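Local coordinates for transthyretin-like protein (Klebsiella pneumoniae subsp. pneumoniae, PDB 3QVA) that probably catalyses the hydrolysis of 5-hydroxyisourate to a ureidoimidazoline carboxylate in purine metabolism, working as a homotetramer of transthyretin-like subunits, at residues 80-85 / 108-113; 14-19 / 101-106. All coordinates share one frame; numbering follows the deposited sequence. Where two conformers were deposited one is given.

Overall arrangement
Both interactions are buried, but they hold the transthyretin fold in different ways. Interaction 2 lies within one sheet: strands 12-18 and 99-106 are direct neighbours, and regular backbone hydrogen bonds set their register. Interaction 1 spans the two sheets of the sandwich, with no direct hydrogen bond between its segments; ring packing and one bridging water do the joining. Strand 109-113 pairs with strand 99-106, linking the two contacts: the L104 backbone bonds to S111, and P102 O to T112 OG1. F103 of interaction 2 packs on A85 and W110 of interaction 1, bringing the sheet's inner face into the same core. Other subunits reach both contacts.

Interaction 1 (80-85 / 108-113); sequences SVFTRA and GGWSTY
F82 and A85 look across at G109 and W110 from short strand segments whose directions differ by only 12° but whose axes come no closer than 9.1 Å, a spacing of packed sheets rather than of paired strands. This is the face-to-face packing of the transthyretin beta sandwich, strands 82-90 and 109-113 belonging to different sheets, and no direct hydrogen bond joins the segments. The indole of W110 lies between them. Its chi1 of 69° sets CG between the backbone N and the carbonyl carbon, and the ring reaches over to meet two residues differently. Its five-membered ring turns an edge, led by CD1, to a face of the F82 ring; the centroids are 5.5 Å apart and the planes stand at 83°, a T-shaped pair. V81 CG2 lies over the opposite face of the phenyl group, toward its rim. A85 meets a face of the indole instead: its CB sits 3.5 Å from the centroid of the six-membered ring, almost on the ring normal, a CH-pi contact. At the phenyl rim, F82 CE1 comes within 3.6 Å of G108 C, which lies near the phenyl plane, and within 3.5 Å of G109 N, so backbone without side chains borders this ring. S80 OG accepts from F82 N at 3.1 Å, an ST turn. W110 also meets W110 of the second subunit edge-to-face, and both sheets continue into that subunit. One water bridges the segments, 2.9 Å from W110 NE1, whose N-H it accepts, and 2.7 Å from R84 O.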
loop_
_atom_site.group_PDB
_atom_site.type_symbol
_atom_site.label_atom_id
_atom_site.label_comp_id
_atom_site.label_asym_id
_atom_site.label_seq_id
_atom_site.Cartn_x
_atom_site.Cartn_y
_atom_site.Cartn_z
ATOM N N SER A 80 -9.171 3.641 -15.344
ATOM C CA SER A 80 -9.029 2.929 -14.071
ATOM C C SER A 80 -10.312 2.165 -13.813
ATOM O O SER A 80 -11.391 2.639 -14.176
ATOM C CB SER A 80 -8.783 3.911 -12.921
ATOM O OG SER A 80 -8.733 3.232 -11.674
ATOM N N VAL A 81 -10.206 0.990 -13.196
ATOM C CA VAL A 81 -11.406 0.255 -12.796
ATOM C C VAL A 81 -11.971 0.806 -11.489
ATOM O O VAL A 81 -13.110 0.531 -11.146
ATOM C CB VAL A 81 -11.186 -1.278 -12.687
ATOM C CG1 VAL A 81 -10.687 -1.850 -14.021
ATOM C CG2 VAL A 81 -10.244 -1.634 -11.524
ATOM N N PHE A 82 -11.178 1.582 -10.759
ATOM C CA PHE A 82 -11.662 2.186 -9.516
ATOM C C PHE A 82 -12.329 3.516 -9.805
ATOM O O PHE A 82 -11.712 4.417 -10.379
ATOM C CB PHE A 82 -10.529 2.335 -8.498
ATOM C CG PHE A 82 -9.865 1.036 -8.164
ATOM C CD1 PHE A 82 -8.634 0.709 -8.717
ATOM C CD2 PHE A 82 -10.490 0.115 -7.326
ATOM C CE1 PHE A 82 -8.027 -0.498 -8.434
ATOM C CE2 PHE A 82 -9.879 -1.112 -7.033
ATOM C CZ PHE A 82 -8.644 -1.412 -7.582
ATOM N N THR A 83 -13.598 3.630 -9.425
ATOM C CA THR A 83 -14.388 4.820 -9.766
ATOM C C THR A 83 -14.180 5.994 -8.803
ATOM O O THR A 83 -14.299 7.152 -9.199
ATOM C CB THR A 83 -15.887 4.496 -9.853
ATOM O OG1 THR A 83 -16.329 3.954 -8.606
ATOM C CG2 THR A 83 -16.147 3.486 -10.958
ATOM N N ARG A 84 -13.899 5.675 -7.541
ATOM C CA ARG A 84 -13.609 6.669 -6.511
ATOM C C ARG A 84 -12.952 5.941 -5.350
ATOM O O ARG A 84 -12.855 4.710 -5.368
ATOM C CB ARG A 84 -14.878 7.413 -6.054
ATOM C CG ARG A 84 -16.084 6.534 -5.751
ATOM C CD ARG A 84 -17.334 7.378 -5.522
ATOM N NE ARG A 84 -17.505 8.374 -6.578
ATOM C CZ ARG A 84 -17.946 8.099 -7.802
ATOM N NH1 ARG A 84 -18.060 9.070 -8.700
ATOM N NH2 ARG A 84 -18.267 6.853 -8.132
ATOM N N ALA A 85 -12.490 6.700 -4.365
ATOM C CA ALA A 85 -11.835 6.139 -3.202
ATOM C C ALA A 85 -12.539 6.659 -1.959
ATOM O O ALA A 85 -12.446 7.841 -1.633
ATOM C CB ALA A 85 -10.349 6.517 -3.197
ATOM N N GLY A 108 -4.266 1.439 -10.997
ATOM C CA GLY A 108 -4.473 0.033 -10.673
ATOM C C GLY A 108 -4.560 -0.316 -9.199
ATOM O O GLY A 108 -4.506 -1.487 -8.843
ATOM N N GLY A 109 -4.716 0.683 -8.343
ATOM C CA GLY A 109 -4.840 0.406 -6.906
ATOM C C GLY A 109 -4.718 1.647 -6.065
ATOM O O GLY A 109 -4.251 2.690 -6.532
ATOM N N TRP A 110 -5.169 1.554 -4.820
ATOM C CA TRP A 110 -5.028 2.679 -3.916
ATOM C C TRP A 110 -4.980 2.224 -2.476
ATOM O O TRP A 110 -5.377 1.093 -2.150
ATOM C CB TRP A 110 -6.129 3.730 -4.146
ATOM C CG TRP A 110 -7.523 3.308 -3.748
ATOM C CD1 TRP A 110 -8.410 2.594 -4.496
ATOM C CD2 TRP A 110 -8.183 3.610 -2.516
ATOM N NE1 TRP A 110 -9.586 2.421 -3.798
ATOM C CE2 TRP A 110 -9.472 3.037 -2.581
ATOM C CE3 TRP A 110 -7.809 4.313 -1.362
ATOM C CZ2 TRP A 110 -10.393 3.141 -1.532
ATOM C CZ3 TRP A 110 -8.725 4.422 -0.319
ATOM C CH2 TRP A 110 -10.003 3.832 -0.413
ATOM N N SER A 111 -4.476 3.107 -1.623
ATOM C CA SER A 111 -4.367 2.817 -0.203
ATOM C C SER A 111 -4.591 4.041 0.672
ATOM O O SER A 111 -4.504 5.195 0.230
ATOM C CB SER A 111 -3.010 2.183 0.110
ATOM O OG SER A 111 -1.970 3.131 0.040
ATOM N N THR A 112 -4.894 3.769 1.931
ATOM C CA THR A 112 -4.968 4.811 2.931
ATOM C C THR A 112 -4.352 4.309 4.231
ATOM O O THR A 112 -4.126 3.110 4.404
ATOM C CB THR A 112 -6.424 5.280 3.152
ATOM O OG1 THR A 112 -6.426 6.448 3.979
ATOM C CG2 THR A 112 -7.272 4.181 3.802
ATOM N N TYR A 113 -4.077 5.239 5.134
ATOM C CA TYR A 113 -3.559 4.905 6.446
ATOM C C TYR A 113 -3.788 6.091 7.368
ATOM O O TYR A 113 -4.117 7.184 6.910
ATOM C CB TYR A 113 -2.063 4.531 6.369
ATOM C CG TYR A 113 -1.148 5.644 5.888
ATOM C CD1 TYR A 113 -0.552 6.506 6.796
ATOM C CD2 TYR A 113 -0.878 5.829 4.532
ATOM C CE1 TYR A 113 0.279 7.528 6.380
ATOM C CE2 TYR A 113 -0.034 6.864 4.101
ATOM C CZ TYR A 113 0.542 7.702 5.045
ATOM O OH TYR A 113 1.382 8.735 4.677
HETATM O O HOH W 1 -12.315 2.127 -4.649
#

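Interaction 2 (14-19 / 101-106); sequences THILDI and LPFLIA
From T14 to I19 the chain runs beside L101 to A106 in parallel, the strand axes 4.8 Å apart at closest and turned by 25°, a neighbouring pair in one sheet of the transthyretin sandwich. Four backbone bonds fix the register: F103 N to H15 O, L17 N to F103 O, I105 N to L17 O and I19 N to I105 O. The third is essentially straight, 179° at the hydrogen and 2.8 Å from I105 N to L17 O. I16 shows how the inner face packs. Its CB lies 4.0 Å from F103 O; CG2 then leans along the strand to I105 CD1 at 3.8 Å, while CG1 takes the other branch past F103 CB and CD2. At the tip, CD1 rests 3.9 Å from F103 CD2, the two side chains pointing the same way. T14 OG1 donates to L101 O at 2.6 Å from 37° out of the carbonyl plane, and meets the edge of the F103 ring at CD2, 3.3 Å away. D18 OD1 comes 3.2 Å from I105 O, two acceptors without a bond; S20 OG bonds to OD1, and R78 forms a salt bridge with OD2. H15 leads its ring away from 101-106, near a bound phosphate probably from the crystallisation liquor; NE2 bonds to S116 OG of the third subunit, consistent with the subunit-interface active site of these hydrolases. On the inner face, helix 69-75 packs W72 and F73 against D18 and I105, and strand 82-90 meets F103 with A85 and I87; L17 and L104, on the other face, pack against Y113 of the third subunit.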
loop_
_atom_site.group_PDB
_atom_site.type_symbol
_atom_site.label_atom_id
_atom_site.label_comp_id
_atom_site.label_asym_id
_atom_site.label_seq_id
_atom_site.Cartn_x
_atom_site.Cartn_y
_atom_site.Cartn_z
ATOM N N THR A 14 -6.117 15.815 4.587
ATOM C CA THR A 14 -5.661 14.767 3.681
ATOM C C THR A 14 -4.539 15.241 2.771
ATOM O O THR A 14 -4.233 16.441 2.686
ATOM C CB THR A 14 -6.828 14.124 2.861
ATOM O OG1 THR A 14 -6.385 12.884 2.290
ATOM C CG2 THR A 14 -7.305 15.050 1.752
ATOM N N HIS A 15 -3.924 14.264 2.113
ATOM C CA HIS A 15 -2.835 14.467 1.191
ATOM C C HIS A 15 -2.997 13.344 0.181
ATOM O O HIS A 15 -3.162 12.191 0.567
ATOM C CB HIS A 15 -1.510 14.352 1.956
ATOM C CG HIS A 15 -0.287 14.545 1.113
ATOM N ND1 HIS A 15 0.932 13.994 1.449
ATOM C CD2 HIS A 15 -0.085 15.237 -0.034
ATOM C CE1 HIS A 15 1.830 14.335 0.542
ATOM N NE2 HIS A 15 1.241 15.093 -0.365
ATOM N N ILE A 16 -3.008 13.678 -1.105
ATOM C CA ILE A 16 -3.170 12.667 -2.136
ATOM C C ILE A 16 -1.940 12.647 -3.028
ATOM O O ILE A 16 -1.555 13.662 -3.600
ATOM C CB ILE A 16 -4.467 12.867 -2.973
ATOM C CG1 ILE A 16 -5.688 12.961 -2.047
ATOM C CG2 ILE A 16 -4.625 11.733 -3.982
ATOM C CD1 ILE A 16 -7.045 12.876 -2.759
ATOM N N LEU A 17 -1.313 11.482 -3.110
ATOM C CA LEU A 17 -0.155 11.291 -3.962
ATOM C C LEU A 17 -0.480 10.294 -5.061
ATOM O O LEU A 17 -1.047 9.236 -4.794
ATOM C CB LEU A 17 1.010 10.768 -3.127
ATOM C CG LEU A 17 1.593 11.787 -2.148
ATOM C CD1 LEU A 17 2.126 11.081 -0.936
ATOM C CD2 LEU A 17 2.668 12.644 -2.822
ATOM N N ASP A 18 -0.120 10.629 -6.293
ATOM C CA ASP A 18 -0.247 9.688 -7.396
ATOM C C ASP A 18 1.046 8.890 -7.469
ATOM O O ASP A 18 2.064 9.371 -7.984
ATOM C CB ASP A 18 -0.526 10.410 -8.722
ATOM C CG ASP A 18 -0.683 9.448 -9.904
ATOM O OD1 ASP A 18 -0.601 8.212 -9.723
ATOM O OD2 ASP A 18 -0.894 9.929 -11.041
ATOM N N ILE A 19 1.009 7.664 -6.946
ATOM C CA ILE A 19 2.221 6.858 -6.881
ATOM C C ILE A 19 2.590 6.252 -8.237
ATOM O O ILE A 19 3.673 5.703 -8.389
ATOM C CB ILE A 19 2.172 5.786 -5.763
ATOM C CG1 ILE A 19 1.224 4.641 -6.142
ATOM C CG2 ILE A 19 1.805 6.440 -4.416
ATOM C CD1 ILE A 19 1.323 3.423 -5.205
ATOM N N LEU A 101 -5.452 11.617 7.024
ATOM C CA LEU A 101 -5.795 10.384 6.318
ATOM C C LEU A 101 -5.477 10.505 4.827
ATOM O O LEU A 101 -6.342 10.908 4.041
ATOM C CB LEU A 101 -7.275 10.037 6.542
ATOM C CG LEU A 101 -7.776 9.857 7.983
ATOM C CD1 LEU A 101 -9.282 9.671 8.007
ATOM C CD2 LEU A 101 -7.097 8.688 8.680
ATOM N N PRO A 102 -4.230 10.168 4.435
ATOM C CA PRO A 102 -3.823 10.294 3.041
ATOM C C PRO A 102 -4.429 9.242 2.123
ATOM O O PRO A 102 -4.906 8.202 2.593
ATOM C CB PRO A 102 -2.293 10.121 3.095
ATOM C CG PRO A 102 -1.930 10.341 4.545
ATOM C CD PRO A 102 -3.093 9.808 5.299
ATOM N N PHE A 103 -4.412 9.545 0.826
ATOM C CA PHE A 103 -4.759 8.611 -0.241
ATOM C C PHE A 103 -3.514 8.428 -1.103
ATOM O O PHE A 103 -3.014 9.398 -1.673
ATOM C CB PHE A 103 -5.842 9.203 -1.152
ATOM C CG PHE A 103 -7.202 9.353 -0.514
ATOM C CD1 PHE A 103 -8.195 8.401 -0.738
ATOM C CD2 PHE A 103 -7.507 10.470 0.262
ATOM C CE1 PHE A 103 -9.467 8.536 -0.177
ATOM C CE2 PHE A 103 -8.777 10.617 0.837
ATOM C CZ PHE A 103 -9.762 9.646 0.613
ATOM N N LEU A 104 -3.024 7.201 -1.214
ATOM C CA LEU A 104 -1.946 6.902 -2.155
ATOM C C LEU A 104 -2.600 6.224 -3.339
ATOM O O LEU A 104 -3.089 5.106 -3.213
ATOM C CB LEU A 104 -0.895 5.985 -1.519
ATOM C CG LEU A 104 -0.305 6.398 -0.172
ATOM C CD1 LEU A 104 0.814 5.441 0.224
ATOM C CD2 LEU A 104 0.198 7.830 -0.202
ATOM N N ILE A 105 -2.619 6.896 -4.491
ATOM C CA ILE A 105 -3.460 6.440 -5.599
ATOM C C ILE A 105 -2.685 6.089 -6.866
ATOM O O ILE A 105 -1.577 6.589 -7.097
ATOM C CB ILE A 105 -4.597 7.461 -5.921
ATOM C CG1 ILE A 105 -4.046 8.719 -6.617
ATOM C CG2 ILE A 105 -5.345 7.829 -4.639
ATOM C CD1 ILE A 105 -5.133 9.685 -7.119
ATOM N N ALA A 106 -3.293 5.223 -7.669
ATOM C CA ALA A 106 -2.777 4.814 -8.971
ATOM C C ALA A 106 -3.943 4.247 -9.767
ATOM O O ALA A 106 -4.952 3.832 -9.177
ATOM C CB ALA A 106 -1.669 3.755 -8.802
#